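Local atomic coordinates of sialyltransferase 0160 (Photobacterium damselae, PDB entry 4R84), a protein that probably transfers sialic acid from a CMP-linked donor to galactose-ending sugars through an alpha-2,6 linkage, using a GT-B glycosyltransferase fold. Residues D311-G314 / S315-Q319; P483-Q486 / V487-L491. All blocks are in the same frame, centred on the assembly; numbering follows the deposited sequence.

Interaction 1 (D311-G314 / S315-Q319); sequences DYLG and SSAKQ
L313, the last residue of helix 307-313, overlaps the methyl of A317 through its own CB; the two CB atoms lie 4.0 Å apart. With CG anti to its carbonyl carbon (chi1 -61°), L313 carries its branched end on toward Y292 and F294 of strand 290-294, an apolar setting that suits leucine. A317 points back at the helix end, and its small side chain fits the short span of the turn.

Two overlapping backbone turns bring these residues together. S316 N donates to L313 O at 3.1 Å, and A317 N donates to G314 O at 3.2 Å. In both bonds the donor stands well above the carbonyl plane. The first has the backbone angles of a type II' beta turn, with G314 in the second position. The pair phi 56°, psi -132° lies where glycine, lacking a CB, sits without strain.

Strand 317-319 leaves the turn to pair in parallel with strand 290-294, completing a beta-alpha-beta crossover of the Rossmann-like sheet. Past the turn, K318 curls back until NZ reaches S315 O at 3.0 Å.

The last helical carbonyl, of L313, and that of G314 just beyond it are thus each taken by a turn N-H, while the K318 ammonium group, shared between S315 O and a salt bridge to D291, fixes the turn against the start of strand 290-294.

Interaction 2 (P483-Q486 / V487-L491); sequences PLVQ and VMLTL
V485 O receives the N-H of L489 over 2.8 Å, in a nearly straight bond (163° at the hydrogen) that comes in close to the line of the carbonyl. It belongs to the regular i to i+4 ladder of helix 483-490, where V487 N likewise meets P483 O at 2.9 Å. Proline suits the opening of the helix because its missing N-H is not needed in the first turn.

The side chains of V485 and L489 run side by side. V485 turns CG1 anti to its backbone N (chi1 172°), and this branch meets L489 CD1 at 3.8 Å. One residue earlier, L484 CG rests 4.3 Å from M488 SD; the flexible thioether helps M488 pack against F455 and I465, while L484 lies against F467 with its side chain about 6 Å from the bound CMP-sialic acid analogue.

The Q486 chain runs slantwise to L489, its NE2 3.9 Å from L489 CD1, while its bend folds the amide back to bond L480 O near the end of the preceding helix 476-481. Its own carbonyl accepts from T490 N at 3.1 Å, and T490 OG1 lies 3.0 Å from the same oxygen, possibly as a second donor.

The backbone polar groups therefore mostly serve the helix's own ladder and the Q486 amide ties it to the helix before, whereas the apolar side chains of L484, V485 and M488 join it to strand 462-468 beside the donor pocket.

How the interactions relate
Interaction 1 comes first along the chain and is finished long before interaction 2 begins, so the two neither nest nor cross; each closes only a short local turn. At 311-319 a helix is reversed into strand 317-319 at the edge of the large mixed sheet, whereas 483-491 runs along helix 483-490 to about its C-terminal end. Their centres lie 21 Å apart and their nearest atoms about 8 Å apart, without touching. The residues that follow strand 290-294 connect them: Q319 bonds to L295 and E297, R296 bonds to L491 O, and helix 299-302 packs against V487, T490 and L491.

Interaction 1 (D311-G314 / S315-Q319)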
loop_
_atom_site.group_PDB
_atom_site.type_symbol
_atom_site.label_atom_id
_atom_site.label_comp_id
_atom_site.label_asym_id
_atom_site.label_seq_id
_atom_site.Cartn_x
_atom_site.Cartn_y
_atom_site.Cartn_z
ATOM N N ASP A 311 12.823 1.423 18.845
ATOM C CA ASP A 311 14.241 1.093 18.739
ATOM C C ASP A 311 14.447 -0.275 18.106
ATOM O O ASP A 311 15.373 -0.464 17.320
ATOM C CB ASP A 311 14.907 1.138 20.113
ATOM C CG ASP A 311 14.935 2.537 20.699
ATOM O OD1 ASP A 311 14.809 3.510 19.922
ATOM O OD2 ASP A 311 15.082 2.663 21.935
ATOM N N TYR A 312 13.564 -1.212 18.441
ATOM C CA TYR A 312 13.645 -2.585 17.941
ATOM C C TYR A 312 13.401 -2.652 16.443
ATOM O O TYR A 312 14.025 -3.452 15.743
ATOM C CB TYR A 312 12.631 -3.479 18.664
ATOM C CG TYR A 312 12.739 -4.950 18.323
ATOM C CD1 TYR A 312 13.809 -5.706 18.776
ATOM C CD2 TYR A 312 11.773 -5.581 17.541
ATOM C CE1 TYR A 312 13.916 -7.047 18.470
ATOM C CE2 TYR A 312 11.866 -6.924 17.233
ATOM C CZ TYR A 312 12.943 -7.658 17.706
ATOM O OH TYR A 312 13.064 -8.999 17.414
ATOM N N LEU A 313 12.468 -1.844 15.953
ATOM C CA LEU A 313 12.194 -1.826 14.511
ATOM C C LEU A 313 13.234 -1.009 13.771
ATOM O O LEU A 313 13.607 -1.339 12.637
ATOM C CB LEU A 313 10.810 -1.249 14.229
ATOM C CG LEU A 313 9.629 -2.009 14.833
ATOM C CD1 LEU A 313 8.314 -1.361 14.455
ATOM C CD2 LEU A 313 9.664 -3.442 14.339
ATOM N N GLY A 314 13.695 0.061 14.414
ATOM C CA GLY A 314 14.716 0.906 13.823
ATOM C C GLY A 314 14.323 1.450 12.462
ATOM O O GLY A 314 13.209 1.957 12.271
ATOM N N SER A 315 15.235 1.328 11.503
ATOM C CA SER A 315 15.019 1.916 10.190
ATOM C C SER A 315 13.940 1.194 9.379
ATOM O O SER A 315 13.505 1.706 8.351
ATOM C CB SER A 315 16.326 1.932 9.400
ATOM O OG SER A 315 16.850 0.623 9.261
ATOM N N SER A 316 13.502 0.023 9.842
ATOM C CA SER A 316 12.464 -0.728 9.140
ATOM C C SER A 316 11.093 -0.079 9.308
ATOM O O SER A 316 10.192 -0.306 8.497
ATOM C CB SER A 316 12.424 -2.178 9.626
ATOM O OG SER A 316 13.600 -2.878 9.237
ATOM N N ALA A 317 10.935 0.721 10.367
ATOM C CA ALA A 317 9.691 1.457 10.583
ATOM C C ALA A 317 9.647 2.669 9.665
ATOM O O ALA A 317 10.574 3.483 9.658
ATOM C CB ALA A 317 9.556 1.874 12.042
ATOM N N LYS A 318 8.575 2.783 8.885
ATOM C CA LYS A 318 8.421 3.861 7.916
ATOM C C LYS A 318 7.072 4.559 8.104
ATOM O O LYS A 318 6.114 3.945 8.587
ATOM C CB LYS A 318 8.491 3.312 6.488
ATOM C CG LYS A 318 9.769 2.554 6.107
ATOM C CD LYS A 318 10.997 3.425 6.187
ATOM C CE LYS A 318 12.088 2.917 5.241
ATOM N NZ LYS A 318 12.497 1.517 5.541
ATOM N N GLN A 319 6.984 5.816 7.672
ATOM C CA GLN A 319 5.705 6.526 7.663
ATOM C C GLN A 319 5.044 6.308 6.301
ATOM O O GLN A 319 5.649 6.541 5.255
ATOM C CB GLN A 319 5.888 8.026 7.945
ATOM C CG GLN A 319 4.635 8.868 7.704
ATOM C CD GLN A 319 3.478 8.458 8.590
ATOM O OE1 GLN A 319 3.637 8.304 9.802
ATOM N NE2 GLN A 319 2.307 8.255 7.986
#

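Interaction 2 (P483-Q486 / V487-L491)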
loop_
_atom_site.group_PDB
_atom_site.type_symbol
_atom_site.label_atom_id
_atom_site.label_comp_id
_atom_site.label_asym_id
_atom_site.label_seq_id
_atom_site.Cartn_x
_atom_site.Cartn_y
_atom_site.Cartn_z
ATOM N N PRO A 483 -9.850 1.596 24.370
ATOM C CA PRO A 483 -8.535 1.618 23.717
ATOM C C PRO A 483 -8.518 2.499 22.471
ATOM O O PRO A 483 -7.614 3.312 22.319
ATOM C CB PRO A 483 -8.298 0.149 23.361
ATOM C CG PRO A 483 -9.014 -0.594 24.428
ATOM C CD PRO A 483 -10.242 0.237 24.777
ATOM N N LEU A 484 -9.529 2.379 21.616
ATOM C CA LEU A 484 -9.567 3.172 20.403
ATOM C C LEU A 484 -9.513 4.667 20.701
ATOM O O LEU A 484 -8.718 5.391 20.111
ATOM C CB LEU A 484 -10.821 2.865 19.593
ATOM C CG LEU A 484 -10.863 3.591 18.248
ATOM C CD1 LEU A 484 -9.670 3.201 17.390
ATOM C CD2 LEU A 484 -12.170 3.284 17.523
ATOM N N VAL A 485 -10.343 5.132 21.629
ATOM C CA VAL A 485 -10.350 6.561 21.931
ATOM C C VAL A 485 -9.045 6.980 22.610
ATOM O O VAL A 485 -8.482 8.031 22.291
ATOM C CB VAL A 485 -11.562 6.934 22.797
ATOM C CG1 VAL A 485 -11.473 8.381 23.266
ATOM C CG2 VAL A 485 -12.841 6.706 22.004
ATOM N N GLN A 486 -8.540 6.146 23.514
ATOM C CA GLN A 486 -7.280 6.464 24.191
ATOM C C GLN A 486 -6.150 6.652 23.179
ATOM O O GLN A 486 -5.321 7.558 23.326
ATOM C CB GLN A 486 -6.921 5.375 25.209
ATOM C CG GLN A 486 -7.797 5.405 26.482
ATOM C CD GLN A 486 -7.722 6.731 27.206
ATOM O OE1 GLN A 486 -6.642 7.180 27.588
ATOM N NE2 GLN A 486 -8.870 7.371 27.398
ATOM N N VAL A 487 -6.135 5.817 22.141
ATOM C CA VAL A 487 -5.135 5.961 21.083
ATOM C C VAL A 487 -5.326 7.246 20.288
ATOM O O VAL A 487 -4.368 7.986 20.058
ATOM C CB VAL A 487 -5.166 4.755 20.122
ATOM C CG1 VAL A 487 -4.356 5.039 18.855
ATOM C CG2 VAL A 487 -4.686 3.517 20.840
ATOM N N MET A 488 -6.566 7.546 19.914
ATOM C CA MET A 488 -6.843 8.747 19.144
ATOM C C MET A 488 -6.525 10.012 19.942
ATOM O O MET A 488 -6.047 11.000 19.375
ATOM C CB MET A 488 -8.305 8.765 18.706
ATOM C CG MET A 488 -8.695 7.552 17.902
ATOM S SD MET A 488 -10.371 7.701 17.262
ATOM C CE MET A 488 -10.104 8.890 15.984
ATOM N N LEU A 489 -6.782 9.985 21.249
ATOM C CA LEU A 489 -6.419 11.108 22.111
ATOM C C LEU A 489 -4.903 11.313 22.152
ATOM O O LEU A 489 -4.429 12.433 22.007
ATOM C CB LEU A 489 -6.977 10.905 23.524
ATOM C CG LEU A 489 -8.501 11.042 23.693
ATOM C CD1 LEU A 489 -8.945 10.546 25.059
ATOM C CD2 LEU A 489 -8.976 12.474 23.487
ATOM N N THR A 490 -4.152 10.232 22.350
ATOM C CA THR A 490 -2.681 10.280 22.389
ATOM C C THR A 490 -2.094 10.804 21.073
ATOM O O THR A 490 -1.094 11.537 21.060
ATOM C CB THR A 490 -2.095 8.886 22.700
ATOM O OG1 THR A 490 -2.517 8.484 24.008
ATOM C CG2 THR A 490 -0.569 8.892 22.659
ATOM N N LEU A 491 -2.718 10.406 19.973
ATOM C CA LEU A 491 -2.302 10.827 18.638
ATOM C C LEU A 491 -2.812 12.220 18.263
ATOM O O LEU A 491 -2.446 12.754 17.226
ATOM C CB LEU A 491 -2.771 9.801 17.600
ATOM C CG LEU A 491 -2.019 8.471 17.578
ATOM C CD1 LEU A 491 -2.726 7.488 16.639
ATOM C CD2 LEU A 491 -0.575 8.686 17.156
#